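Local coordinates for protein enolase-phosphatase E1 (Saccharomyces cerevisiae, PDB 2G80) that probably enolises and then dephosphorylates 2,3-diketo-5-methylthiopentyl-1-phosphate to an acireductone in the methionine salvage pathway, using one magnesium ion, at residues A[177-180]-A[181-185]; A[189-192]-A[193-196]; A[211-214]-A[215-218]. All coordinates share one frame; numbering follows the deposited sequence.

Interaction 1 (A[177-180]-A[181-185]); sequences GYFD and INTSG
Asp180 and Thr183 exchange side-chain-to-backbone hydrogen bonds in a capping box that starts the short helix 181-184. Thr183 N gives its hydrogen to Asp180 OD1 at 2.7 Å, meeting this oxygen nearly along its C-O axis. In return Asp180 N points at Thr183 OG1, 2.9 Å away, in an almost straight bond of 170°. The carboxylate reaches over the first turn because Asp180 CG stands between its own backbone N and carbonyl carbon (chi1 66°), which turns OD1 back over the amides that follow. One helical backbone bond joins the segments, from Ser184 N to Asp180 O at 3.0 Å. Thr183 OG1, already an acceptor, donates its own hydrogen to Ser184 OG at 3.0 Å, so a short chain of hydrogen bonds runs from the Asp180 amide to the serine. Asp180 OD2 is taken by Val148 N, at the start of helix 148-156, so one carboxylate serves two helix beginnings and would probably be favoured as an anion by both. An alanine here would take away both oxygens, and Thr183 N and Val148 N would probably be left without their acceptors and the first turn less firmly fixed. Outward from the polar core, the aliphatic CG2 of Thr183 lies 3.5 Å from Asp180 OD1. Phe179 CD1 comes within 3.3 Å of Ser184 OG, while Thr183 OG1 sits at the edge of the same ring. Gly185, the first residue past the helix, has positive phi, and a CB there would press on Ser184 O, which calls for glycine. Strand 177-179 is an outermost strand of the parallel sheet, bonded to strand 140-143; Phe179 packs on Ile196 and Ile200 of helix 190-200, and Tyr178 lies against helix 148-156.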
ATOM      1  N   GLY A 177      -7.122 -11.267   1.153  1.00 34.90           N
ATOM      2  CA  GLY A 177      -5.929 -11.466   0.353  1.00 34.25           C
ATOM      3  C   GLY A 177      -5.287 -10.169  -0.075  1.00 32.95           C
ATOM      4  O   GLY A 177      -5.883  -9.117   0.016  1.00 32.53           O
ATOM      5  N   TYR A 178      -4.065 -10.295  -0.554  1.00 33.15           N
ATOM      6  CA  TYR A 178      -3.210  -9.182  -0.920  1.00 35.34           C
ATOM      7  C   TYR A 178      -2.532  -9.529  -2.214  1.00 34.25           C
ATOM      8  O   TYR A 178      -2.085 -10.656  -2.365  1.00 33.46           O
ATOM      9  CB  TYR A 178      -2.105  -8.985   0.134  1.00 37.27           C
ATOM     10  CG  TYR A 178      -2.624  -8.868   1.539  1.00 38.72           C
ATOM     11  CD1 TYR A 178      -2.801 -10.010   2.334  1.00 45.75           C
ATOM     12  CD2 TYR A 178      -2.934  -7.628   2.089  1.00 34.51           C
ATOM     13  CE1 TYR A 178      -3.309  -9.905   3.653  1.00 38.21           C
ATOM     14  CE2 TYR A 178      -3.440  -7.511   3.408  1.00 37.09           C
ATOM     15  CZ  TYR A 178      -3.629  -8.663   4.165  1.00 37.27           C
ATOM     16  OH  TYR A 178      -4.118  -8.568   5.441  1.00 47.32           O
ATOM     17  N   PHE A 179      -2.424  -8.556  -3.107  1.00 32.63           N
ATOM     18  CA  PHE A 179      -1.724  -8.703  -4.368  1.00 34.73           C
ATOM     19  C   PHE A 179      -0.743  -7.541  -4.566  1.00 36.83           C
ATOM     20  O   PHE A 179      -1.008  -6.410  -4.155  1.00 34.40           O
ATOM     21  CB  PHE A 179      -2.721  -8.779  -5.544  1.00 35.09           C
ATOM     22  CG  PHE A 179      -3.640  -9.968  -5.471  1.00 33.07           C
ATOM     23  CD1 PHE A 179      -3.193 -11.227  -5.846  1.00 37.00           C
ATOM     24  CD2 PHE A 179      -4.959  -9.829  -5.028  1.00 39.13           C
ATOM     25  CE1 PHE A 179      -4.044 -12.353  -5.768  1.00 36.64           C
ATOM     26  CE2 PHE A 179      -5.823 -10.939  -4.963  1.00 36.96           C
ATOM     27  CZ  PHE A 179      -5.354 -12.211  -5.317  1.00 32.84           C
ATOM     28  N   ASP A 180       0.403  -7.838  -5.175  1.00 37.85           N
ATOM     29  CA  ASP A 180       1.388  -6.800  -5.497  1.00 40.90           C
ATOM     30  C   ASP A 180       1.881  -6.989  -6.946  1.00 40.25           C
ATOM     31  O   ASP A 180       1.405  -7.874  -7.687  1.00 35.53           O
ATOM     32  CB  ASP A 180       2.508  -6.729  -4.403  1.00 40.22           C
ATOM     33  CG  ASP A 180       3.406  -7.986  -4.341  1.00 42.85           C
ATOM     34  OD1 ASP A 180       3.591  -8.694  -5.344  1.00 48.53           O
ATOM     35  OD2 ASP A 180       3.967  -8.268  -3.267  1.00 46.47           O
ATOM     36  N   ILE A 181       2.828  -6.148  -7.337  1.00 45.13           N
ATOM     37  CA  ILE A 181       3.413  -6.188  -8.699  1.00 43.16           C
ATOM     38  C   ILE A 181       4.095  -7.540  -8.945  1.00 42.88           C
ATOM     39  O   ILE A 181       3.997  -8.071 -10.038  1.00 44.27           O
ATOM     40  CB  ILE A 181       4.443  -5.061  -8.928  1.00 43.16           C
ATOM     41  CG1 ILE A 181       3.862  -3.665  -8.636  1.00 50.30           C
ATOM     42  CG2 ILE A 181       5.106  -5.149 -10.361  1.00 45.99           C
ATOM     43  CD1 ILE A 181       2.576  -3.357  -9.274  1.00 53.81           C
ATOM     44  N   ASN A 182       4.755  -8.084  -7.924  1.00 43.03           N
ATOM     45  CA  ASN A 182       5.450  -9.379  -8.016  1.00 44.35           C
ATOM     46  C   ASN A 182       4.509 -10.555  -8.103  1.00 42.81           C
ATOM     47  O   ASN A 182       4.779 -11.463  -8.866  1.00 46.19           O
ATOM     48  CB  ASN A 182       6.436  -9.582  -6.842  1.00 44.35           C
ATOM     49  CG  ASN A 182       7.600  -8.559  -6.853  1.00 50.37           C
ATOM     50  OD1 ASN A 182       7.778  -7.807  -7.805  1.00 57.29           O
ATOM     51  ND2 ASN A 182       8.391  -8.551  -5.789  1.00 56.59           N
ATOM     52  N   THR A 183       3.412 -10.556  -7.339  1.00 39.97           N
ATOM     53  CA  THR A 183       2.465 -11.681  -7.404  1.00 38.36           C
ATOM     54  C   THR A 183       1.600 -11.700  -8.684  1.00 38.17           C
ATOM     55  O   THR A 183       1.250 -12.771  -9.173  1.00 37.04           O
ATOM     56  CB  THR A 183       1.520 -11.730  -6.182  1.00 36.44           C
ATOM     57  OG1 THR A 183       0.730 -10.550  -6.122  1.00 34.23           O
ATOM     58  CG2 THR A 183       2.288 -11.894  -4.878  1.00 41.04           C
ATOM     59  N   SER A 184       1.297 -10.509  -9.214  1.00 38.81           N
ATOM     60  CA  SER A 184       0.287 -10.330 -10.260  1.00 37.66           C
ATOM     61  C   SER A 184       0.678  -9.598 -11.525  1.00 37.09           C
ATOM     62  O   SER A 184       0.055  -9.831 -12.546  1.00 37.27           O
ATOM     63  CB  SER A 184      -0.904  -9.622  -9.611  1.00 36.28           C
ATOM     64  OG  SER A 184      -1.276 -10.309  -8.406  1.00 36.37           O
ATOM     65  N   GLY A 185       1.693  -8.741 -11.472  1.00 35.33           N
ATOM     66  CA  GLY A 185       2.145  -7.953 -12.634  1.00 36.81           C
ATOM     67  C   GLY A 185       1.850  -6.476 -12.410  1.00 39.01           C
ATOM     68  O   GLY A 185       1.340  -6.079 -11.344  1.00 36.02           O
TER

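Interaction 2 (A[189-192]-A[193-196]); sequences ETQS and YANI
The first turns of helix 190-200, in the haloacid dehalogenase-like domain, carry this contact, with Gln191 and Asn195 one turn apart on its surface. Gln191 NE2 donates to Asn195 OD1 at 3.2 Å and 159°. The acceptor lies in the amide plane of Gln191, yet the donor stands 43° out of the Asn195 carbonyl plane, and the two amide planes are clearly inclined to one another. The Gln191 chain leaves the helix with CG trans to N (chi1 -179°) and bends at chi2, which carries NE2 toward the next turn. Beneath them Asn195 N bonds to Gln191 O at 2.9 Å, and Ile196 N to Ser192 O at 3.1 Å. On the inner side, the Tyr193 ring turns an edge to the preceding carbonyls, CD2 lying 3.4 Å from Glu189 O. Its hydroxyl bonds to Lys187 O, while its ring meets Tyr143 edge-to-face. Ser192 OG is held by Lys186 O. Asn195 thus divides its amide: OD1 accepts from Gln191 and ND2 donates to Ser184 O, which fixes the amide's orientation, since a flipped group would set an oxygen against that carbonyl.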
ATOM      1  N   GLU A 189      -1.630  -3.155 -16.671  1.00 38.87           N
ATOM      2  CA  GLU A 189      -1.730  -4.246 -17.657  1.00 38.86           C
ATOM      3  C   GLU A 189      -2.928  -5.157 -17.324  1.00 37.80           C
ATOM      4  O   GLU A 189      -3.057  -5.654 -16.181  1.00 37.56           O
ATOM      5  CB  GLU A 189      -0.434  -5.072 -17.673  1.00 40.20           C
ATOM      6  CG  GLU A 189       0.817  -4.344 -18.233  1.00 48.59           C
ATOM      7  CD  GLU A 189       0.665  -3.887 -19.698  1.00 64.12           C
ATOM      8  OE1 GLU A 189       0.099  -4.644 -20.526  1.00 78.51           O
ATOM      9  OE2 GLU A 189       1.117  -2.766 -20.031  1.00 70.58           O
ATOM     10  N   THR A 190      -3.794  -5.373 -18.315  1.00 35.91           N
ATOM     11  CA  THR A 190      -4.990  -6.229 -18.188  1.00 37.56           C
ATOM     12  C   THR A 190      -4.669  -7.643 -17.650  1.00 38.29           C
ATOM     13  O   THR A 190      -5.413  -8.157 -16.811  1.00 40.08           O
ATOM     14  CB  THR A 190      -5.759  -6.286 -19.549  1.00 38.24           C
ATOM     15  OG1 THR A 190      -6.277  -4.974 -19.859  1.00 37.37           O
ATOM     16  CG2 THR A 190      -6.918  -7.295 -19.538  1.00 35.48           C
ATOM     17  N   GLN A 191      -3.551  -8.219 -18.102  1.00 37.31           N
ATOM     18  CA  GLN A 191      -3.087  -9.557 -17.707  1.00 37.34           C
ATOM     19  C   GLN A 191      -2.968  -9.733 -16.211  1.00 36.46           C
ATOM     20  O   GLN A 191      -3.249 -10.831 -15.698  1.00 38.18           O
ATOM     21  CB  GLN A 191      -1.724  -9.875 -18.354  1.00 37.89           C
ATOM     22  CG  GLN A 191      -1.122 -11.272 -18.046  1.00 42.68           C
ATOM     23  CD  GLN A 191      -1.939 -12.431 -18.623  1.00 55.19           C
ATOM     24  OE1 GLN A 191      -2.185 -12.483 -19.839  1.00 55.87           O
ATOM     25  NE2 GLN A 191      -2.336 -13.382 -17.755  1.00 46.40           N
ATOM     26  N   SER A 192      -2.489  -8.679 -15.547  1.00 34.03           N
ATOM     27  CA  SER A 192      -2.374  -8.637 -14.104  1.00 35.56           C
ATOM     28  C   SER A 192      -3.732  -8.892 -13.448  1.00 34.81           C
ATOM     29  O   SER A 192      -3.800  -9.649 -12.477  1.00 34.40           O
ATOM     30  CB  SER A 192      -1.790  -7.291 -13.626  1.00 37.24           C
ATOM     31  OG  SER A 192      -0.624  -6.914 -14.368  1.00 34.15           O
ATOM     32  N   TYR A 193      -4.801  -8.303 -14.009  1.00 32.87           N
ATOM     33  CA  TYR A 193      -6.183  -8.515 -13.491  1.00 34.04           C
ATOM     34  C   TYR A 193      -6.727  -9.924 -13.798  1.00 31.09           C
ATOM     35  O   TYR A 193      -7.490 -10.460 -13.033  1.00 30.43           O
ATOM     36  CB  TYR A 193      -7.122  -7.405 -13.946  1.00 31.70           C
ATOM     37  CG  TYR A 193      -6.651  -6.107 -13.371  1.00 35.06           C
ATOM     38  CD1 TYR A 193      -7.042  -5.705 -12.086  1.00 29.60           C
ATOM     39  CD2 TYR A 193      -5.744  -5.302 -14.072  1.00 32.75           C
ATOM     40  CE1 TYR A 193      -6.573  -4.521 -11.536  1.00 29.26           C
ATOM     41  CE2 TYR A 193      -5.253  -4.130 -13.524  1.00 35.87           C
ATOM     42  CZ  TYR A 193      -5.674  -3.727 -12.260  1.00 32.29           C
ATOM     43  OH  TYR A 193      -5.197  -2.546 -11.727  1.00 34.08           O
ATOM     44  N   ALA A 194      -6.293 -10.512 -14.906  1.00 32.78           N
ATOM     45  CA  ALA A 194      -6.603 -11.901 -15.218  1.00 32.58           C
ATOM     46  C   ALA A 194      -5.930 -12.829 -14.177  1.00 31.34           C
ATOM     47  O   ALA A 194      -6.537 -13.824 -13.751  1.00 30.73           O
ATOM     48  CB  ALA A 194      -6.180 -12.249 -16.645  1.00 26.70           C
ATOM     49  N   ASN A 195      -4.692 -12.490 -13.788  1.00 30.68           N
ATOM     50  CA  ASN A 195      -3.966 -13.204 -12.738  1.00 31.22           C
ATOM     51  C   ASN A 195      -4.702 -13.132 -11.402  1.00 31.46           C
ATOM     52  O   ASN A 195      -4.852 -14.146 -10.728  1.00 34.22           O
ATOM     53  CB  ASN A 195      -2.511 -12.711 -12.581  1.00 29.89           C
ATOM     54  CG  ASN A 195      -1.641 -12.955 -13.830  1.00 39.33           C
ATOM     55  OD1 ASN A 195      -1.899 -13.854 -14.642  1.00 39.22           O
ATOM     56  ND2 ASN A 195      -0.598 -12.147 -13.977  1.00 33.33           N
ATOM     57  N   ILE A 196      -5.204 -11.954 -11.039  1.00 34.19           N
ATOM     58  CA  ILE A 196      -5.961 -11.766  -9.772  1.00 32.59           C
ATOM     59  C   ILE A 196      -7.301 -12.512  -9.798  1.00 33.44           C
ATOM     60  O   ILE A 196      -7.683 -13.097  -8.776  1.00 29.29           O
ATOM     61  CB  ILE A 196      -6.156 -10.263  -9.443  1.00 36.06           C
ATOM     62  CG1 ILE A 196      -4.789  -9.628  -9.130  1.00 34.85           C
ATOM     63  CG2 ILE A 196      -7.205 -10.025  -8.249  1.00 33.18           C
ATOM     64  CD1 ILE A 196      -4.828  -8.110  -9.022  1.00 34.53           C
TER

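Interaction 3 (A[211-214]-A[215-218]); sequences SDNP and LELD. With MG (magnesium ion), chain E.
Ser211 OG and Glu216 OE1 meet at 2.6 Å where strand 207-211 of the haloacid dehalogenase fold gives way to helix 214-221, beside the magnesium site. This is the tight, buried side. Ser211 OG donates to OE1 from above the carboxylate plane, 51° out of it, and accepts from Asn213 N at 3.1 Å, closing an ST turn. Glu216 gets there with an extended chain beyond CG (chi2 -179°), and its OE1 also makes a salt bridge with Lys187, a predicted substrate-binding residue. Leu217 CD2 packs 3.9 Å from Ser211 CB, covering the serine's other flank. The outer side is looser: Asn213 caps the helix through OD1, which accepts from Leu215 N at 3.2 Å, with the donor well above the carbonyl plane, and the side chains of Pro214 and Leu215 lie largely exposed. Asn213 O takes two weak bonds, from Glu216 N and Leu217 N, whereas Asp218 N reaches Pro214 O at 2.9 Å in a regular helical bond. Asp212, inside the turn, points its carboxylate to the metal, whose shell is completed by Asp37 OD2, the backbone O of Glu39 and three waters. Glu216 is second-shell: one metal-bound water donates weakly to its OE2. Asp212 OD1 itself binds the magnesium ion at 2.1 Å, while its OD2 accepts from another metal-bound water at 2.7 Å.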
ATOM      1  N   SER A 211     -10.137   2.375  -7.344  1.00 32.65           N
ATOM      2  CA  SER A 211      -8.831   2.983  -7.439  1.00 33.84           C
ATOM      3  C   SER A 211      -8.979   4.446  -7.833  1.00 33.21           C
ATOM      4  O   SER A 211     -10.000   4.812  -8.384  1.00 31.50           O
ATOM      5  CB  SER A 211      -7.975   2.209  -8.459  1.00 35.47           C
ATOM      6  OG  SER A 211      -6.743   2.869  -8.774  1.00 35.21           O
ATOM      7  N   ASP A 212      -7.994   5.266  -7.455  1.00 32.56           N
ATOM      8  CA  ASP A 212      -7.919   6.668  -7.862  1.00 36.83           C
ATOM      9  C   ASP A 212      -7.243   6.856  -9.229  1.00 37.20           C
ATOM     10  O   ASP A 212      -7.307   7.947  -9.769  1.00 38.75           O
ATOM     11  CB  ASP A 212      -7.202   7.547  -6.818  1.00 36.96           C
ATOM     12  CG  ASP A 212      -5.801   7.084  -6.510  1.00 40.87           C
ATOM     13  OD1 ASP A 212      -5.599   5.848  -6.484  1.00 41.67           O
ATOM     14  OD2 ASP A 212      -4.917   7.940  -6.278  1.00 41.89           O
ATOM     15  N   ASN A 213      -6.604   5.808  -9.762  1.00 38.12           N
ATOM     16  CA  ASN A 213      -5.884   5.864 -11.036  1.00 38.76           C
ATOM     17  C   ASN A 213      -6.751   5.289 -12.182  1.00 38.92           C
ATOM     18  O   ASN A 213      -6.986   4.079 -12.220  1.00 37.54           O
ATOM     19  CB  ASN A 213      -4.561   5.085 -10.889  1.00 40.36           C
ATOM     20  CG  ASN A 213      -3.609   5.266 -12.082  1.00 43.13           C
ATOM     21  OD1 ASN A 213      -3.959   5.854 -13.104  1.00 43.06           O
ATOM     22  ND2 ASN A 213      -2.393   4.745 -11.940  1.00 33.86           N
ATOM     23  N   PRO A 214      -7.228   6.150 -13.117  1.00 40.85           N
ATOM     24  CA  PRO A 214      -8.034   5.669 -14.255  1.00 38.97           C
ATOM     25  C   PRO A 214      -7.378   4.611 -15.154  1.00 37.72           C
ATOM     26  O   PRO A 214      -8.087   3.840 -15.769  1.00 36.31           O
ATOM     27  CB  PRO A 214      -8.290   6.943 -15.080  1.00 36.89           C
ATOM     28  CG  PRO A 214      -8.042   8.054 -14.194  1.00 38.65           C
ATOM     29  CD  PRO A 214      -7.068   7.624 -13.173  1.00 42.59           C
ATOM     30  N   LEU A 215      -6.055   4.651 -15.261  1.00 37.28           N
ATOM     31  CA  LEU A 215      -5.276   3.714 -16.048  1.00 39.30           C
ATOM     32  C   LEU A 215      -5.316   2.293 -15.458  1.00 38.98           C
ATOM     33  O   LEU A 215      -5.244   1.302 -16.199  1.00 39.13           O
ATOM     34  CB  LEU A 215      -3.824   4.214 -16.196  1.00 40.99           C
ATOM     35  CG  LEU A 215      -3.648   5.570 -16.912  1.00 45.97           C
ATOM     36  CD1 LEU A 215      -2.179   6.010 -16.872  1.00 48.16           C
ATOM     37  CD2 LEU A 215      -4.139   5.505 -18.354  1.00 39.65           C
ATOM     38  N   GLU A 216      -5.430   2.201 -14.133  1.00 38.42           N
ATOM     39  CA  GLU A 216      -5.602   0.928 -13.454  1.00 37.26           C
ATOM     40  C   GLU A 216      -7.014   0.401 -13.765  1.00 35.82           C
ATOM     41  O   GLU A 216      -7.180  -0.758 -14.091  1.00 34.76           O
ATOM     42  CB  GLU A 216      -5.409   1.082 -11.927  1.00 37.24           C
ATOM     43  CG  GLU A 216      -3.977   1.500 -11.527  1.00 39.09           C
ATOM     44  CD  GLU A 216      -3.761   1.623 -10.009  1.00 42.11           C
ATOM     45  OE1 GLU A 216      -4.704   1.373  -9.209  1.00 48.48           O
ATOM     46  OE2 GLU A 216      -2.621   1.962  -9.609  1.00 51.44           O
ATOM     47  N   LEU A 217      -8.015   1.270 -13.643  1.00 34.78           N
ATOM     48  CA  LEU A 217      -9.409   0.921 -13.895  1.00 34.34           C
ATOM     49  C   LEU A 217      -9.616   0.485 -15.338  1.00 34.28           C
ATOM     50  O   LEU A 217     -10.341  -0.479 -15.571  1.00 37.04           O
ATOM     51  CB  LEU A 217     -10.343   2.084 -13.530  1.00 36.05           C
ATOM     52  CG  LEU A 217     -10.430   2.576 -12.066  1.00 33.71           C
ATOM     53  CD1 LEU A 217     -11.387   3.729 -12.022  1.00 31.54           C
ATOM     54  CD2 LEU A 217     -10.879   1.504 -11.011  1.00 27.95           C
ATOM     55  N   ASP A 218      -8.965   1.172 -16.287  1.00 33.35           N
ATOM     56  CA  ASP A 218      -8.991   0.806 -17.717  1.00 34.34           C
ATOM     57  C   ASP A 218      -8.437  -0.608 -17.951  1.00 34.90           C
ATOM     58  O   ASP A 218      -8.978  -1.350 -18.754  1.00 34.72           O
ATOM     59  CB  ASP A 218      -8.121   1.747 -18.568  1.00 35.92           C
ATOM     60  CG  ASP A 218      -8.683   3.150 -18.727  1.00 40.89           C
ATOM     61  OD1 ASP A 218      -9.832   3.433 -18.369  1.00 47.54           O
ATOM     62  OD2 ASP A 218      -7.932   4.004 -19.231  1.00 55.61           O
TER
HETATM   63 MG    MG E 500      -3.787   4.911  -5.813  1.00 32.36          MG
HETATM   64  O   HOH W   1      -2.689   6.484  -6.243  1.00 32.34           O
HETATM   65  O   HOH W   2      -3.663   4.005  -7.676  1.00 38.89           O
HETATM   66  O   HOH W   3      -2.258   3.734  -5.328  1.00 29.88           O

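How the interactions relate
Along the chain the three contacts come in series, none nesting in or crossing another, and each closes only a turn of neighbouring residues. Interaction 1 turns outermost strand 177-179 into helix 181-184. A few residues on, interaction 2 begins helix 190-200, and the two touch directly: besides a probable hydrogen bond between them, Ser184 OG packs on Ile196 CG1. Strand 207-211 then returns the chain to the sheet, and interaction 3 leads from it into helix 214-221. Tyr193 OH packs against Glu216 O, tying interactions 2 and 3; interactions 1 and 3 do not touch, their nearest atoms about 7 Å apart.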